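Local coordinates for beta-glucanase (Bacteroides thetaiotaomicron, PDB 6EUG), which is the glycosyl hydrolase family 43 part of a longer protein, binds glucoimidazole and probably hydrolyses beta-1,3-galactosidic bonds of arabinogalactan, at residues A[200-205]-A[253-258]; A[215-220]-A[225-230]; A[237-242]-A[296-301]. All blocks are in the same frame, centred on the assembly; numbering follows the deposited sequence. Where two conformers were deposited one is given.

All three contacts involve a single four-stranded antiparallel sheet, one blade of the five-bladed beta-propeller of family 43. Contact 2 pairs its first two strands. Contact 3 sets its third strand against a loop of the following blade, and contact 1 sets a helix on its fourth. The centres of contacts 2 and 3 are about 9 Å apart, those of 1 and 3 about 12 Å, and those of 1 and 2 about 17 Å. Probable hydrogen bonds join the strands, such as His227 O to Ala240 N and Ile254 N to Ile239 O, each 2.9 Å. The side chain of Met215 in contact 2 lies about 9 Å from bound glucoimidazole, whose pocket includes the adjacent Asp214.

Contact 1: residues A[200-205]-A[253-258]; sequences MFVKRD and YIRIFP
The guanidinium group of Arg255 is met obliquely by Val202, whose CG2 methyl rests 3.4 Å from Arg255 NE and also touches CD of the same arginine at 3.8 Å. The other methyl of Val202, CG1, reaches just the hydroxyl of Tyr253, 4.1 Å from its OH. On the helix itself, Arg204 folds back over Phe201 with NH1 above the centre of one ring face, while its own guanidinium meets Asp205 at the edge. That grip is side-on: Arg204 NH2 to Asp205 OD2 (3.0 Å) is nearly straight at 176°, whereas Arg204 NE reaches Asp205 OD1 (2.9 Å) from above the carboxylate plane. A second acid, Asp233, pairs with Arg204 NH1.

The contact is small, and no hydrogen bond crosses it; a single valine simply fits against the arginine and the tyrosine. Arg255 departs from the strand with CG lodged between the two main-chain branches at CA (chi1 68°) and then bends at chi3 (-74°), a course that turns the guanidinium toward the helical side. There NH2 forms a salt bridge with Glu232 and a hydrogen bond to Ile196 O, and NH1 bonds to Ala197 O. The buried charge is thus held by several acceptors, two of them carbonyls at the C-terminal end of helix 190-197, which would be expected to favour a cation. Tyr253 OH, in turn, is hydrogen-bonded to Ala165 O.

Helix 200-205 also leans on helix 190-197, through Met200 and Phe201 packed on Trp192. Strand 252-256 is the outermost strand of its antiparallel sheet, with strand 236-242 as its sheet neighbour, so the contact joins the small helical region to the outer margin of a propeller blade.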
loop_
_atom_site.group_PDB
_atom_site.type_symbol
_atom_site.label_atom_id
_atom_site.label_comp_id
_atom_site.label_asym_id
_atom_site.label_seq_id
_atom_site.Cartn_x
_atom_site.Cartn_y
_atom_site.Cartn_z
ATOM N N MET A 200 9.385 -21.436 3.971
ATOM C CA MET A 200 10.757 -21.509 3.499
ATOM C C MET A 200 11.402 -20.133 3.338
ATOM O O MET A 200 12.532 -19.937 3.740
ATOM C CB MET A 200 10.809 -22.291 2.177
ATOM C CG MET A 200 12.192 -22.384 1.543
ATOM S SD MET A 200 12.350 -23.563 0.168
ATOM C CE MET A 200 11.324 -22.786 -1.069
ATOM N N PHE A 201 10.681 -19.198 2.728
ATOM C CA PHE A 201 11.266 -17.830 2.549
ATOM C C PHE A 201 11.243 -16.982 3.817
ATOM O O PHE A 201 12.052 -16.015 3.952
ATOM C CB PHE A 201 10.624 -17.091 1.334
ATOM C CG PHE A 201 11.085 -17.581 -0.046
ATOM C CD1 PHE A 201 12.079 -18.555 -0.231
ATOM C CD2 PHE A 201 10.495 -17.045 -1.182
ATOM C CE1 PHE A 201 12.451 -18.959 -1.525
ATOM C CE2 PHE A 201 10.865 -17.436 -2.466
ATOM C CZ PHE A 201 11.841 -18.390 -2.639
ATOM N N VAL A 202 10.337 -17.280 4.749
ATOM C CA VAL A 202 10.424 -16.668 6.069
ATOM C C VAL A 202 11.766 -17.030 6.749
ATOM O O VAL A 202 12.491 -16.136 7.245
ATOM C CB VAL A 202 9.243 -17.072 6.989
ATOM C CG1 VAL A 202 9.392 -16.460 8.380
ATOM C CG2 VAL A 202 7.891 -16.662 6.388
ATOM N N LYS A 203 12.093 -18.319 6.763
ATOM C CA LYS A 203 13.370 -18.803 7.359
ATOM C C LYS A 203 14.594 -18.212 6.619
ATOM O O LYS A 203 15.548 -17.777 7.258
ATOM C CB LYS A 203 13.397 -20.353 7.375
ATOM N N ARG A 204 14.527 -18.138 5.284
ATOM C CA ARG A 204 15.583 -17.553 4.458
ATOM C C ARG A 204 15.874 -16.118 4.895
ATOM O O ARG A 204 17.030 -15.722 5.019
ATOM C CB ARG A 204 15.170 -17.562 2.989
ATOM C CG ARG A 204 16.242 -17.140 1.991
ATOM C CD ARG A 204 15.657 -16.813 0.624
ATOM N NE ARG A 204 14.683 -15.703 0.662
ATOM C CZ ARG A 204 13.935 -15.289 -0.366
ATOM N NH1 ARG A 204 14.021 -15.870 -1.565
ATOM N NH2 ARG A 204 13.098 -14.262 -0.206
ATOM N N ASP A 205 14.815 -15.351 5.140
ATOM C CA ASP A 205 14.966 -13.926 5.387
ATOM C C ASP A 205 14.981 -13.566 6.870
ATOM O O ASP A 205 15.086 -12.379 7.205
ATOM C CB ASP A 205 13.821 -13.183 4.680
ATOM C CG ASP A 205 13.912 -13.253 3.149
ATOM O OD1 ASP A 205 15.029 -13.520 2.612
ATOM O OD2 ASP A 205 12.856 -13.011 2.481
ATOM N N TYR A 253 3.798 -9.880 14.428
ATOM C CA TYR A 253 3.271 -9.898 13.057
ATOM C C TYR A 253 2.696 -11.246 12.680
ATOM O O TYR A 253 3.066 -12.256 13.291
ATOM C CB TYR A 253 4.321 -9.503 12.010
ATOM C CG TYR A 253 5.453 -10.487 11.662
ATOM C CD1 TYR A 253 6.507 -10.715 12.544
ATOM C CD2 TYR A 253 5.497 -11.136 10.397
ATOM C CE1 TYR A 253 7.557 -11.567 12.211
ATOM C CE2 TYR A 253 6.540 -11.993 10.050
ATOM C CZ TYR A 253 7.583 -12.210 10.946
ATOM O OH TYR A 253 8.623 -13.068 10.585
ATOM N N ILE A 254 1.835 -11.245 11.646
ATOM C CA ILE A 254 1.290 -12.484 11.052
ATOM C C ILE A 254 1.607 -12.545 9.534
ATOM O O ILE A 254 1.927 -11.521 8.900
ATOM C CB ILE A 254 -0.226 -12.679 11.306
ATOM C CG1 ILE A 254 -1.093 -11.599 10.603
ATOM C CG2 ILE A 254 -0.479 -12.768 12.803
ATOM C CD1 ILE A 254 -2.589 -11.873 10.547
ATOM N N ARG A 255 1.474 -13.739 8.963
ATOM C CA ARG A 255 1.592 -13.952 7.522
ATOM C C ARG A 255 0.300 -14.636 7.033
ATOM O O ARG A 255 -0.231 -15.540 7.701
ATOM C CB ARG A 255 2.868 -14.757 7.183
ATOM C CG ARG A 255 2.903 -16.217 7.622
ATOM C CD ARG A 255 4.270 -16.856 7.388
ATOM N NE ARG A 255 4.574 -17.165 5.982
ATOM C CZ ARG A 255 4.365 -18.332 5.374
ATOM N NH1 ARG A 255 3.828 -19.359 6.016
ATOM N NH2 ARG A 255 4.754 -18.475 4.100
ATOM N N ILE A 256 -0.219 -14.186 5.894
ATOM C CA ILE A 256 -1.491 -14.671 5.372
ATOM C C ILE A 256 -1.419 -14.899 3.866
ATOM O O ILE A 256 -0.624 -14.266 3.140
ATOM C CB ILE A 256 -2.689 -13.738 5.714
ATOM C CG1 ILE A 256 -2.438 -12.288 5.213
ATOM C CG2 ILE A 256 -2.971 -13.749 7.222
ATOM C CD1 ILE A 256 -3.656 -11.379 5.334
ATOM N N PHE A 257 -2.235 -15.836 3.392
ATOM C CA PHE A 257 -2.277 -16.202 1.959
ATOM C C PHE A 257 -0.928 -16.514 1.352
ATOM O O PHE A 257 -0.565 -15.957 0.296
ATOM C CB PHE A 257 -3.106 -15.182 1.098
ATOM C CG PHE A 257 -4.475 -14.946 1.660
ATOM C CD1 PHE A 257 -5.432 -15.957 1.550
ATOM C CD2 PHE A 257 -4.785 -13.781 2.369
ATOM C CE1 PHE A 257 -6.674 -15.823 2.157
ATOM C CE2 PHE A 257 -6.033 -13.645 2.970
ATOM C CZ PHE A 257 -6.973 -14.689 2.866
ATOM N N PRO A 258 -0.172 -17.441 1.982
ATOM C CA PRO A 258 1.125 -17.759 1.414
ATOM C C PRO A 258 1.072 -18.399 0.027
ATOM O O PRO A 258 0.351 -19.385 -0.209
ATOM C CB PRO A 258 1.768 -18.668 2.455
ATOM C CG PRO A 258 0.634 -19.231 3.253
ATOM C CD PRO A 258 -0.434 -18.168 3.229
#

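Contact 2: residues A[215-220]-A[225-230]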
loop_
_atom_site.group_PDB
_atom_site.type_symbol
_atom_site.label_atom_id
_atom_site.label_comp_id
_atom_site.label_asym_id
_atom_site.label_seq_id
_atom_site.Cartn_x
_atom_site.Cartn_y
_atom_site.Cartn_z
ATOM N N MET A 215 2.747 -1.857 -0.172
ATOM C CA MET A 215 2.365 -1.668 1.246
ATOM C C MET A 215 1.268 -0.640 1.485
ATOM O O MET A 215 0.967 0.209 0.635
ATOM C CB MET A 215 3.609 -1.278 2.077
ATOM C CG MET A 215 4.369 -0.029 1.615
ATOM S SD MET A 215 5.026 1.076 2.890
ATOM C CE MET A 215 3.475 1.848 3.401
ATOM N N THR A 216 0.675 -0.727 2.690
ATOM C CA THR A 216 -0.170 0.297 3.202
ATOM C C THR A 216 -0.084 0.353 4.731
ATOM O O THR A 216 0.703 -0.393 5.354
ATOM C CB THR A 216 -1.604 0.162 2.684
ATOM O OG1 THR A 216 -2.332 1.378 2.928
ATOM C CG2 THR A 216 -2.351 -1.048 3.314
ATOM N N LEU A 217 -0.845 1.293 5.286
ATOM C CA LEU A 217 -0.954 1.535 6.747
ATOM C C LEU A 217 -2.394 1.580 7.175
ATOM O O LEU A 217 -3.259 2.010 6.395
ATOM C CB LEU A 217 -0.300 2.879 7.136
ATOM C CG LEU A 217 1.193 3.090 6.851
ATOM C CD1 LEU A 217 1.649 4.542 7.124
ATOM C CD2 LEU A 217 2.077 2.119 7.628
ATOM N N PHE A 218 -2.650 1.218 8.436
ATOM C CA PHE A 218 -3.997 1.353 9.007
ATOM C C PHE A 218 -3.926 1.667 10.492
ATOM O O PHE A 218 -3.220 0.968 11.221
ATOM C CB PHE A 218 -4.862 0.088 8.795
ATOM C CG PHE A 218 -6.310 0.272 9.223
ATOM C CD1 PHE A 218 -7.183 1.025 8.451
ATOM C CD2 PHE A 218 -6.778 -0.261 10.403
ATOM C CE1 PHE A 218 -8.492 1.226 8.841
ATOM C CE2 PHE A 218 -8.095 -0.068 10.803
ATOM C CZ PHE A 218 -8.958 0.674 10.027
ATOM N N VAL A 219 -4.630 2.727 10.911
ATOM C CA VAL A 219 -4.791 3.060 12.337
ATOM C C VAL A 219 -6.126 2.483 12.873
ATOM O O VAL A 219 -7.236 2.857 12.426
ATOM C CB VAL A 219 -4.752 4.589 12.617
ATOM C CG1 VAL A 219 -4.893 4.853 14.132
ATOM C CG2 VAL A 219 -3.483 5.233 12.091
ATOM N N ASP A 220 -6.006 1.583 13.822
ATOM C CA ASP A 220 -7.178 0.902 14.399
ATOM C C ASP A 220 -7.846 1.753 15.497
ATOM O O ASP A 220 -7.343 2.830 15.892
ATOM C CB ASP A 220 -6.733 -0.470 14.915
ATOM C CG ASP A 220 -7.831 -1.534 14.875
ATOM O OD1 ASP A 220 -9.000 -1.255 14.525
ATOM O OD2 ASP A 220 -7.511 -2.659 15.302
ATOM N N ALA A 225 -1.393 1.157 15.297
ATOM C CA ALA A 225 -1.210 1.206 13.836
ATOM C C ALA A 225 -0.532 -0.068 13.308
ATOM O O ALA A 225 0.278 -0.673 14.006
ATOM C CB ALA A 225 -0.411 2.447 13.431
ATOM N N TYR A 226 -0.855 -0.418 12.053
ATOM C CA TYR A 226 -0.365 -1.611 11.379
ATOM C C TYR A 226 0.213 -1.280 10.001
ATOM O O TYR A 226 -0.370 -0.473 9.241
ATOM C CB TYR A 226 -1.456 -2.709 11.231
ATOM C CG TYR A 226 -1.990 -3.150 12.605
ATOM C CD1 TYR A 226 -3.012 -2.454 13.236
ATOM C CD2 TYR A 226 -1.440 -4.262 13.278
ATOM C CE1 TYR A 226 -3.456 -2.822 14.506
ATOM C CE2 TYR A 226 -1.884 -4.621 14.526
ATOM C CZ TYR A 226 -2.897 -3.911 15.130
ATOM O OH TYR A 226 -3.320 -4.306 16.367
ATOM N N HIS A 227 1.331 -1.939 9.713
ATOM C CA HIS A 227 2.040 -1.919 8.403
ATOM C C HIS A 227 1.718 -3.259 7.679
ATOM O O HIS A 227 2.051 -4.348 8.177
ATOM C CB HIS A 227 3.533 -1.696 8.644
ATOM C CG HIS A 227 4.402 -1.743 7.413
ATOM N ND1 HIS A 227 5.684 -2.257 7.430
ATOM C CD2 HIS A 227 4.170 -1.351 6.141
ATOM C CE1 HIS A 227 6.203 -2.166 6.215
ATOM N NE2 HIS A 227 5.297 -1.625 5.414
ATOM N N ILE A 228 1.056 -3.145 6.531
ATOM C CA ILE A 228 0.540 -4.278 5.753
ATOM C C ILE A 228 1.361 -4.297 4.456
ATOM O O ILE A 228 1.422 -3.281 3.761
ATOM C CB ILE A 228 -0.952 -4.140 5.445
ATOM C CG1 ILE A 228 -1.759 -4.173 6.768
ATOM C CG2 ILE A 228 -1.418 -5.313 4.581
ATOM C CD1 ILE A 228 -3.146 -3.626 6.714
ATOM N N TYR A 229 2.008 -5.404 4.139
ATOM C CA TYR A 229 2.919 -5.420 2.965
ATOM C C TYR A 229 3.067 -6.761 2.261
ATOM O O TYR A 229 2.900 -7.809 2.879
ATOM C CB TYR A 229 4.312 -4.873 3.369
ATOM C CG TYR A 229 4.925 -5.649 4.554
ATOM C CD1 TYR A 229 4.572 -5.339 5.890
ATOM C CD2 TYR A 229 5.787 -6.751 4.347
ATOM C CE1 TYR A 229 5.095 -6.064 6.945
ATOM C CE2 TYR A 229 6.314 -7.474 5.403
ATOM C CZ TYR A 229 5.930 -7.167 6.705
ATOM O OH TYR A 229 6.420 -7.918 7.750
ATOM N N SER A 230 3.411 -6.700 0.966
ATOM C CA SER A 230 3.734 -7.879 0.186
ATOM C C SER A 230 5.187 -8.294 0.529
ATOM O O SER A 230 6.117 -7.494 0.427
ATOM C CB SER A 230 3.560 -7.609 -1.315
ATOM O OG SER A 230 2.233 -7.185 -1.619
HETATM O O HOH W 1 -5.670 -3.407 17.176
#
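Met215 and His227 meet with their side chains roughly perpendicular, the sulfur SD of Met215 3.7 Å from His227 NE2 and oblique to the ring, 67° off its normal. A chi1 of 57° stands CG of Met215 over the main chain, and further bends carry SD to the imidazole. That ring is enclosed from other directions too: Tyr229 CD1 lies above the centre of one face, Thr216 O sits in its plane 3.7 Å from His227 CD2, and ND1 is hydrogen-bonded to His249. On the sheet's other face Thr216 and Ile228 run side by side, CG2 of the threonine 4.0 Å from CB of the isoleucine.

Near the turn, Asp220 and Tyr226 have carboxylate and ring planes 68° apart. A water bridges them, accepting from Tyr226 OH (2.6 Å) and donating to Asp220 OD2 (2.7 Å), an oxygen that Tyr274 OH also reaches.

Paired backbone bonds link Thr216 with Ile228 and Phe218 with Tyr226; Ile228 N to Thr216 O, at 3.0 Å, is nearly straight. This antiparallel hairpin supplies the first two strands of a beta-propeller blade, the first following directly from Asp214 of the glucoimidazole pocket.

Contact 3: residues A[237-242]-A[296-301]; sequences LQIAEL and SMLGEW
Ile239 spreads its two branches across a loop of the next propeller blade: CG1 lies anti to the carbonyl carbon (chi1 -55°) and chi2 is extended, which pushes CD1 outward to Trp301, while CG2 is left to face Met297 and Leu298. The contact is therefore an apolar joint between adjacent blades of the five-bladed beta-propeller, strand 236-242 belonging to one and the loop between strands 290-294 and 302-304 to the other.

The branches divide the loop between them, although Met297 meets both: its sulfur lies by CG2 and its carbonyl oxygen by CD1. The CG2 methyl of Ile239 touches Leu298 CD2 at 3.8 Å, the leucine and isoleucine chains passing in antiparallel fashion, and Met297 SD at 4.0 Å. Met297 bends at both chi2 and chi3, and its thioether runs slantwise past the isoleucine methyl; it also packs on Tyr226 and Phe218 of the same blade as Ile239. The CD1 methyl of Ile239 approaches the indole of Trp301 obliquely, 3.7 Å from Trp301 NE1 and 3.9 Å from Trp301 CE2, the isoleucine arm running roughly perpendicular to the tryptophan side chain.

The loop owes its shape partly to a type I turn from Ser296 to Gly299, closed by Gly299 N bonding to Ser296 O. Within the sheet, strand 236-242 lies between strands 225-231 and 252-256. Trp301 is further packed by Leu292, Ala294 and Phe257.

No hydrogen bond passes between the strand and the loop; the indole N-H is spent within the loop, where Trp301 NE1 donates to Met297 O at 3.1 Å and 163°, the oxygen lying in the ring plane while the nitrogen stands above the plane of the carbonyl.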
loop_
_atom_site.group_PDB
_atom_site.type_symbol
_atom_site.label_atom_id
_atom_site.label_comp_id
_atom_site.label_asym_id
_atom_site.label_seq_id
_atom_site.Cartn_x
_atom_site.Cartn_y
_atom_site.Cartn_z
ATOM N N LEU A 237 1.345 -12.103 1.978
ATOM C CA LEU A 237 1.102 -10.834 2.699
ATOM C C LEU A 237 1.521 -10.973 4.170
ATOM O O LEU A 237 1.325 -12.032 4.765
ATOM C CB LEU A 237 -0.360 -10.432 2.697
ATOM C CG LEU A 237 -0.945 -9.871 1.414
ATOM C CD1 LEU A 237 -2.446 -9.818 1.578
ATOM C CD2 LEU A 237 -0.374 -8.478 1.124
ATOM N N GLN A 238 2.102 -9.900 4.730
ATOM C CA GLN A 238 2.358 -9.829 6.181
ATOM C C GLN A 238 1.721 -8.579 6.792
ATOM O O GLN A 238 1.578 -7.553 6.099
ATOM C CB GLN A 238 3.863 -9.949 6.502
ATOM C CG GLN A 238 4.454 -11.318 6.161
ATOM C CD GLN A 238 5.958 -11.438 6.415
ATOM O OE1 GLN A 238 6.573 -10.510 6.972
ATOM N NE2 GLN A 238 6.572 -12.573 5.986
ATOM N N ILE A 239 1.277 -8.698 8.067
ATOM C CA ILE A 239 0.660 -7.602 8.833
ATOM C C ILE A 239 1.453 -7.479 10.118
ATOM O O ILE A 239 1.481 -8.444 10.890
ATOM C CB ILE A 239 -0.819 -7.875 9.172
ATOM C CG1 ILE A 239 -1.602 -8.180 7.886
ATOM C CG2 ILE A 239 -1.425 -6.704 9.946
ATOM C CD1 ILE A 239 -3.101 -8.417 8.073
ATOM N N ALA A 240 2.085 -6.311 10.317
ATOM C CA ALA A 240 3.022 -6.051 11.438
ATOM C C ALA A 240 2.574 -4.859 12.297
ATOM O O ALA A 240 2.364 -3.749 11.791
ATOM C CB ALA A 240 4.423 -5.799 10.905
ATOM N N GLU A 241 2.452 -5.086 13.598
ATOM C CA GLU A 241 2.183 -4.020 14.555
ATOM C C GLU A 241 3.320 -2.969 14.635
ATOM O O GLU A 241 4.499 -3.330 14.750
ATOM C CB GLU A 241 1.957 -4.664 15.919
ATOM C CG GLU A 241 1.549 -3.717 17.046
ATOM C CD GLU A 241 1.578 -4.372 18.413
ATOM O OE1 GLU A 241 2.617 -5.006 18.777
ATOM O OE2 GLU A 241 0.572 -4.237 19.144
ATOM N N LEU A 242 2.955 -1.690 14.668
ATOM C CA LEU A 242 3.896 -0.577 14.913
ATOM C C LEU A 242 3.982 -0.211 16.414
ATOM O O LEU A 242 3.020 -0.393 17.184
ATOM C CB LEU A 242 3.478 0.648 14.095
ATOM C CG LEU A 242 3.535 0.455 12.565
ATOM C CD1 LEU A 242 3.184 1.763 11.877
ATOM C CD2 LEU A 242 4.880 -0.070 12.061
ATOM N N SER A 296 -10.607 -9.859 13.386
ATOM C CA SER A 296 -9.543 -9.287 14.237
ATOM C C SER A 296 -8.329 -9.083 13.324
ATOM O O SER A 296 -8.076 -9.911 12.447
ATOM C CB SER A 296 -9.188 -10.213 15.399
ATOM O OG SER A 296 -8.217 -9.620 16.264
ATOM N N MET A 297 -7.603 -7.975 13.500
ATOM C CA MET A 297 -6.522 -7.628 12.590
ATOM C C MET A 297 -5.453 -8.714 12.503
ATOM O O MET A 297 -4.991 -9.024 11.377
ATOM C CB MET A 297 -5.864 -6.285 13.003
ATOM C CG MET A 297 -4.713 -5.791 12.120
ATOM S SD MET A 297 -5.189 -5.370 10.430
ATOM C CE MET A 297 -5.713 -3.685 10.648
ATOM N N LEU A 298 -5.041 -9.249 13.652
ATOM C CA LEU A 298 -4.022 -10.308 13.700
ATOM C C LEU A 298 -4.616 -11.729 13.828
ATOM O O LEU A 298 -3.898 -12.694 14.180
ATOM C CB LEU A 298 -2.953 -10.060 14.769
ATOM C CG LEU A 298 -2.223 -8.709 14.649
ATOM C CD1 LEU A 298 -1.192 -8.561 15.741
ATOM C CD2 LEU A 298 -1.536 -8.581 13.301
ATOM N N GLY A 299 -5.893 -11.871 13.501
ATOM C CA GLY A 299 -6.540 -13.200 13.453
ATOM C C GLY A 299 -6.477 -13.866 12.092
ATOM O O GLY A 299 -5.681 -13.485 11.254
ATOM N N GLU A 300 -7.288 -14.908 11.893
ATOM C CA GLU A 300 -7.394 -15.559 10.601
ATOM C C GLU A 300 -8.189 -14.776 9.578
ATOM O O GLU A 300 -9.232 -14.220 9.883
ATOM C CB GLU A 300 -8.007 -16.961 10.761
ATOM C CG GLU A 300 -7.104 -17.957 11.466
ATOM C CD GLU A 300 -5.919 -18.435 10.628
ATOM O OE1 GLU A 300 -5.853 -18.226 9.374
ATOM O OE2 GLU A 300 -5.033 -19.054 11.258
ATOM N N TRP A 301 -7.663 -14.714 8.349
ATOM C CA TRP A 301 -8.299 -14.052 7.208
ATOM C C TRP A 301 -8.856 -15.073 6.169
ATOM O O TRP A 301 -8.359 -16.204 6.064
ATOM C CB TRP A 301 -7.313 -13.102 6.512
ATOM C CG TRP A 301 -6.925 -11.834 7.325
ATOM C CD1 TRP A 301 -6.171 -11.748 8.475
ATOM C CD2 TRP A 301 -7.332 -10.519 7.020
ATOM N NE1 TRP A 301 -6.077 -10.421 8.883
ATOM C CE2 TRP A 301 -6.811 -9.660 8.025
ATOM C CE3 TRP A 301 -8.153 -9.970 6.010
ATOM C CZ2 TRP A 301 -7.031 -8.273 8.003
ATOM C CZ3 TRP A 301 -8.374 -8.611 6.005
ATOM C CH2 TRP A 301 -7.831 -7.776 7.004
#